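Local coordinates for protein hemolysin (Streptococcus suis, PDB 3HVN) that probably acts as a cholesterol-dependent toxin that binds cholesterol-containing host membranes and assembles into oligomeric pores, causing cytolysis, at residues L44-Q49 and T365-D370; E50-E55 and A374-N379. The protein carries 1 engineered substitution. All blocks are in the same frame, centred on the assembly; numbering follows the deposited sequence.

Contact 1: residues L44-Q49 and T365-D370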
loop_
_atom_site.group_PDB
_atom_site.type_symbol
_atom_site.label_atom_id
_atom_site.label_comp_id
_atom_site.label_asym_id
_atom_site.label_seq_id
_atom_site.Cartn_x
_atom_site.Cartn_y
_atom_site.Cartn_z
ATOM N N LEU A 44 -7.865 40.763 -1.246
ATOM C CA LEU A 44 -6.800 39.778 -1.412
ATOM C C LEU A 44 -7.055 38.888 -2.625
ATOM O O LEU A 44 -8.048 38.163 -2.676
ATOM C CB LEU A 44 -6.656 38.919 -0.154
ATOM C CG LEU A 44 -6.033 39.591 1.071
ATOM C CD1 LEU A 44 -6.059 38.654 2.268
ATOM C CD2 LEU A 44 -4.611 40.040 0.769
ATOM N N THR A 45 -6.152 38.949 -3.598
ATOM C CA THR A 45 -6.297 38.176 -4.825
ATOM C C THR A 45 -5.155 37.180 -5.002
ATOM O O THR A 45 -4.122 37.502 -5.589
ATOM C CB THR A 45 -6.362 39.091 -6.063
ATOM O OG1 THR A 45 -7.431 40.033 -5.908
ATOM C CG2 THR A 45 -6.593 38.270 -7.323
ATOM N N TYR A 46 -5.348 35.969 -4.488
ATOM C CA TYR A 46 -4.349 34.915 -4.617
ATOM C C TYR A 46 -4.976 33.628 -5.141
ATOM O O TYR A 46 -6.199 33.507 -5.214
ATOM C CB TYR A 46 -3.659 34.657 -3.275
ATOM C CG TYR A 46 -4.600 34.255 -2.161
ATOM C CD1 TYR A 46 -5.032 32.942 -2.030
ATOM C CD2 TYR A 46 -5.053 35.187 -1.237
ATOM C CE1 TYR A 46 -5.892 32.570 -1.013
ATOM C CE2 TYR A 46 -5.912 34.825 -0.216
ATOM C CZ TYR A 46 -6.328 33.514 -0.109
ATOM O OH TYR A 46 -7.183 33.145 0.904
ATOM N N GLU A 47 -4.131 32.671 -5.506
ATOM C CA GLU A 47 -4.598 31.377 -5.990
ATOM C C GLU A 47 -4.200 30.260 -5.029
ATOM O O GLU A 47 -3.087 29.736 -5.099
ATOM C CB GLU A 47 -4.064 31.108 -7.399
ATOM C CG GLU A 47 -2.627 31.553 -7.617
ATOM C CD GLU A 47 -2.263 31.641 -9.085
ATOM O OE1 GLU A 47 -3.159 31.447 -9.933
ATOM O OE2 GLU A 47 -1.082 31.906 -9.392
ATOM N N PRO A 48 -5.122 29.895 -4.125
ATOM C CA PRO A 48 -4.912 28.925 -3.043
ATOM C C PRO A 48 -4.341 27.592 -3.519
ATOM O O PRO A 48 -3.364 27.108 -2.948
ATOM C CB PRO A 48 -6.324 28.718 -2.488
ATOM C CG PRO A 48 -7.032 29.985 -2.796
ATOM C CD PRO A 48 -6.491 30.436 -4.120
ATOM N N GLN A 49 -4.947 27.006 -4.546
ATOM C CA GLN A 49 -4.528 25.692 -5.022
ATOM C C GLN A 49 -3.126 25.715 -5.623
ATOM O O GLN A 49 -2.346 24.782 -5.434
ATOM C CB GLN A 49 -5.531 25.144 -6.040
ATOM C CG GLN A 49 -5.191 23.757 -6.567
ATOM C CD GLN A 49 -5.237 22.687 -5.490
ATOM O OE1 GLN A 49 -5.503 22.973 -4.322
ATOM N NE2 GLN A 49 -4.979 21.446 -5.881
ATOM N N THR A 365 -6.583 22.725 7.869
ATOM C CA THR A 365 -6.597 24.182 7.951
ATOM C C THR A 365 -7.435 24.800 6.835
ATOM O O THR A 365 -7.648 24.184 5.791
ATOM C CB THR A 365 -5.172 24.765 7.881
ATOM O OG1 THR A 365 -4.590 24.461 6.607
ATOM C CG2 THR A 365 -4.300 24.181 8.983
ATOM N N ASN A 366 -7.904 26.022 7.069
ATOM C CA ASN A 366 -8.675 26.758 6.073
ATOM C C ASN A 366 -8.111 28.156 5.851
ATOM O O ASN A 366 -7.600 28.782 6.781
ATOM C CB ASN A 366 -10.144 26.852 6.493
ATOM C CG ASN A 366 -10.833 25.502 6.523
ATOM O OD1 ASN A 366 -10.348 24.530 5.945
ATOM N ND2 ASN A 366 -11.976 25.438 7.197
ATOM N N PHE A 367 -8.200 28.642 4.617
ATOM C CA PHE A 367 -7.767 29.998 4.301
ATOM C C PHE A 367 -8.623 31.009 5.054
ATOM O O PHE A 367 -9.842 30.867 5.126
ATOM C CB PHE A 367 -7.845 30.252 2.795
ATOM C CG PHE A 367 -6.755 29.580 2.009
ATOM C CD1 PHE A 367 -5.592 30.262 1.696
ATOM C CD2 PHE A 367 -6.894 28.270 1.586
ATOM C CE1 PHE A 367 -4.585 29.649 0.974
ATOM C CE2 PHE A 367 -5.891 27.652 0.863
ATOM C CZ PHE A 367 -4.735 28.343 0.557
ATOM N N VAL A 368 -7.983 32.030 5.614
ATOM C CA VAL A 368 -8.694 33.013 6.424
ATOM C C VAL A 368 -9.687 33.839 5.605
ATOM O O VAL A 368 -10.719 34.271 6.119
ATOM C CB VAL A 368 -7.719 33.955 7.161
ATOM C CG1 VAL A 368 -8.487 35.003 7.951
ATOM C CG2 VAL A 368 -6.809 33.158 8.080
ATOM N N LYS A 369 -9.377 34.047 4.329
ATOM C CA LYS A 369 -10.216 34.873 3.464
ATOM C C LYS A 369 -11.604 34.279 3.238
ATOM O O LYS A 369 -12.602 34.805 3.731
ATOM C CB LYS A 369 -9.529 35.116 2.117
ATOM C CG LYS A 369 -10.369 35.918 1.133
ATOM C CD LYS A 369 -9.633 36.143 -0.178
ATOM C CE LYS A 369 -9.341 34.828 -0.883
ATOM N NZ LYS A 369 -10.586 34.084 -1.217
ATOM N N ASP A 370 -11.662 33.181 2.490
ATOM C CA ASP A 370 -12.936 32.583 2.103
ATOM C C ASP A 370 -13.231 31.283 2.846
ATOM O O ASP A 370 -14.141 30.542 2.475
ATOM C CB ASP A 370 -12.969 32.341 0.591
ATOM C CG ASP A 370 -11.805 31.492 0.110
ATOM O OD1 ASP A 370 -11.008 31.033 0.955
ATOM O OD2 ASP A 370 -11.688 31.285 -1.116
#
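Leu44 and Lys369 bring their CA atoms to 7.7 Å and Pro48 and Phe367 theirs to 8.0 Å, a separation too wide for strand pairing, and no hydrogen bond crosses; side chains fill the gap. Tyr46 reaches in from the loop. Its chi1 of 59° sets CG between the backbone N and the carbonyl carbon, and the phenol slides past the Phe367 side chain, which runs the opposite way. The two ring planes lie at 27° with centroids 5.5 Å apart, so the rings are nearly parallel but barely overlap; the nearest approach is Tyr46 OH to Phe367 CD1 at 3.4 Å, with Tyr46 CE1 close to the same carbon. Pro48 adds a CH-pi contact: its CB stands over one face of Phe367, 3.8 Å from the ring centroid and 28° off the normal. In the cholesterol-dependent cytolysin fold this is where strand 359-367, a member of the large antiparallel sheet, runs out into a turn, and the loop following helix 37-43 lies against that exit. Lys369 meets Tyr46 from the opposite direction. Its chain is extended through the first two torsions; the bend at chi3 lays CE beside the phenol, 3.4 Å from Tyr46 CZ, with CD 3.6 Å from the Leu44 carbonyl O. A second bend at chi4 turns the ammonium back to its own segment, where Lys369 NZ makes a salt bridge to Asp370 OD2 at 3.0 Å, a weak hydrogen bond. Asp370 OD1 accepts a hydrogen bond from the backbone N of Arg372, while Phe41 of helix 37-43 packs on Lys369.

Contact 2: residues E50-E55 and A374-N379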
loop_
_atom_site.group_PDB
_atom_site.type_symbol
_atom_site.label_atom_id
_atom_site.label_comp_id
_atom_site.label_asym_id
_atom_site.label_seq_id
_atom_site.Cartn_x
_atom_site.Cartn_y
_atom_site.Cartn_z
ATOM N N GLU A 50 -2.810 26.786 -6.343
ATOM C CA GLU A 50 -1.521 26.899 -7.016
ATOM C C GLU A 50 -0.382 27.184 -6.042
ATOM O O GLU A 50 0.789 27.003 -6.376
ATOM C CB GLU A 50 -1.573 27.978 -8.100
ATOM C CG GLU A 50 -2.613 27.719 -9.179
ATOM C CD GLU A 50 -2.375 26.419 -9.924
ATOM O OE1 GLU A 50 -1.226 25.927 -9.916
ATOM O OE2 GLU A 50 -3.335 25.891 -10.522
ATOM N N ILE A 51 -0.728 27.628 -4.838
ATOM C CA ILE A 51 0.276 27.927 -3.823
ATOM C C ILE A 51 0.446 26.750 -2.863
ATOM O O ILE A 51 1.293 26.778 -1.971
ATOM C CB ILE A 51 -0.074 29.206 -3.033
ATOM C CG1 ILE A 51 1.181 29.804 -2.394
ATOM C CG2 ILE A 51 -1.140 28.918 -1.986
ATOM C CD1 ILE A 51 0.935 31.116 -1.678
ATOM N N LEU A 52 -0.368 25.717 -3.058
ATOM C CA LEU A 52 -0.272 24.497 -2.266
ATOM C C LEU A 52 -0.052 23.297 -3.179
ATOM O O LEU A 52 -0.715 22.267 -3.040
ATOM C CB LEU A 52 -1.540 24.294 -1.434
ATOM C CG LEU A 52 -1.862 25.357 -0.383
ATOM C CD1 LEU A 52 -3.233 25.108 0.228
ATOM C CD2 LEU A 52 -0.789 25.390 0.695
ATOM N N THR A 53 0.882 23.436 -4.114
ATOM C CA THR A 53 1.120 22.408 -5.121
ATOM C C THR A 53 2.493 21.756 -4.978
ATOM O O THR A 53 3.477 22.419 -4.647
ATOM C CB THR A 53 0.980 22.981 -6.545
ATOM O OG1 THR A 53 -0.340 23.508 -6.723
ATOM C CG2 THR A 53 1.235 21.903 -7.587
ATOM N N ASN A 54 2.548 20.452 -5.233
ATOM C CA ASN A 54 3.799 19.705 -5.200
ATOM C C ASN A 54 4.019 18.899 -6.476
ATOM O O ASN A 54 3.454 17.815 -6.650
ATOM C CB ASN A 54 3.852 18.786 -3.977
ATOM C CG ASN A 54 4.194 19.531 -2.702
ATOM O OD1 ASN A 54 4.683 20.660 -2.742
ATOM N ND2 ASN A 54 3.943 18.900 -1.561
ATOM N N GLU A 55 4.842 19.443 -7.368
ATOM C CA GLU A 55 5.178 18.772 -8.617
ATOM C C GLU A 55 6.271 17.736 -8.388
ATOM O O GLU A 55 6.529 17.335 -7.253
ATOM C CB GLU A 55 5.641 19.791 -9.660
ATOM C CG GLU A 55 6.847 20.611 -9.226
ATOM C CD GLU A 55 7.369 21.512 -10.330
ATOM O OE1 GLU A 55 6.971 21.318 -11.497
ATOM O OE2 GLU A 55 8.180 22.413 -10.028
ATOM N N ALA A 374 -7.704 24.297 2.812
ATOM C CA ALA A 374 -6.373 24.354 2.219
ATOM C C ALA A 374 -5.953 22.977 1.719
ATOM O O ALA A 374 -5.279 22.227 2.426
ATOM C CB ALA A 374 -5.366 24.888 3.225
ATOM N N GLN A 375 -6.357 22.648 0.496
ATOM C CA GLN A 375 -6.073 21.338 -0.076
ATOM C C GLN A 375 -4.703 21.282 -0.739
ATOM O O GLN A 375 -4.512 21.805 -1.838
ATOM C CB GLN A 375 -7.152 20.947 -1.087
ATOM C CG GLN A 375 -8.519 20.700 -0.475
ATOM C CD GLN A 375 -9.524 20.191 -1.489
ATOM O OE1 GLN A 375 -9.224 20.083 -2.678
ATOM N NE2 GLN A 375 -10.727 19.877 -1.023
ATOM N N ILE A 376 -3.752 20.646 -0.066
ATOM C CA ILE A 376 -2.436 20.418 -0.643
ATOM C C ILE A 376 -2.536 19.408 -1.779
ATOM O O ILE A 376 -3.145 18.343 -1.630
ATOM C CB ILE A 376 -1.427 19.905 0.406
ATOM C CG1 ILE A 376 -0.972 21.045 1.322
ATOM C CG2 ILE A 376 -0.223 19.277 -0.275
ATOM C CD1 ILE A 376 -2.022 21.498 2.316
ATOM N N LEU A 377 -1.949 19.755 -2.921
ATOM C CA LEU A 377 -1.900 18.857 -4.065
ATOM C C LEU A 377 -0.477 18.347 -4.247
ATOM O O LEU A 377 0.484 19.058 -3.957
ATOM C CB LEU A 377 -2.371 19.572 -5.332
ATOM C CG LEU A 377 -2.292 18.776 -6.639
ATOM C CD1 LEU A 377 -3.062 17.470 -6.528
ATOM C CD2 LEU A 377 -2.802 19.606 -7.806
ATOM N N SER A 378 -0.343 17.113 -4.720
ATOM C CA SER A 378 0.973 16.519 -4.918
ATOM C C SER A 378 0.943 15.430 -5.985
ATOM O O SER A 378 0.155 14.486 -5.904
ATOM C CB SER A 378 1.508 15.953 -3.602
ATOM O OG SER A 378 2.832 15.471 -3.755
ATOM N N ASN A 379 1.806 15.573 -6.987
ATOM C CA ASN A 379 1.919 14.579 -8.049
ATOM C C ASN A 379 3.268 13.876 -8.015
ATOM O O ASN A 379 4.270 14.464 -7.606
ATOM C CB ASN A 379 1.703 15.227 -9.418
ATOM C CG ASN A 379 0.243 15.495 -9.712
ATOM O OD1 ASN A 379 -0.642 14.890 -9.111
ATOM N ND2 ASN A 379 -0.017 16.403 -10.645
#
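Ala374 opens the contact with its methyl group, CB lying 3.7 Å from Leu52 CD1. Leu52 is buried; its CG lies beside the backbone N, anti to the carbonyl carbon, and the extended chain carries one methyl branch to Ala374 while its CB passes alongside the backbone of Gln375. At Ile376 the backbone takes over: Leu52 O receives a CA-H...O contact from Ile376 CA and, more strongly, the hydrogen bond of Leu377 N at 2.8 Å. With an N-H...O angle of 176° this bond is essentially straight. Leu377 O then turns back across the gap to Asn54 N, but its bond is bent to 122° and counts as weak. Ser378 lies level with Asn54, their CA atoms 4.3 Å apart and their side chains on one face, where Ser378 OG sits 3.5 Å from Asn54 CB; Leu377 and Thr53 point to the other face. Asn379 N closes the sequence with a well-aligned bond to Asn54 O, also 2.8 Å long. Asn54 therefore straddles Ser378, accepting from the residue after it and donating to the one before, as in parallel beta pairing, though loosely made, and residues 52-55 and 374-379 run within 3° of each other end to end. The short, weakly bonded strand 53-54 thus borders the start of the long strand 376-401. On the face of Asn54, Leu114 of helix 111-114 packs against both Asn54 and Ile376. Leu377 touches Thr85 and Asn87 of strand 73-88, the antiparallel neighbour within the sheet, and Leu52 touches Phe367 of strand 359-367.

In the fold
The two contacts interleave along the chain, 44-49 running straight into 50-55 and strand 359-367 being followed by strand 376-401, and their centres lie 13 Å apart. Contact 1, partly buried, sits at the end of a strand of the large antiparallel sheet and depends on aromatic, proline and lysine side chains without a hydrogen bond between segments. Contact 2, nearer the surface, extends a different, mixed sheet and is held chiefly by backbone bonds. They meet physically: Phe367 CZ packs on Leu52 CD1 at 3.6 Å, and Thr365 O is probably hydrogen-bonded to Ala374 N. Residues 44-55 pack along the region where strand 359-367 leads to strand 376-401.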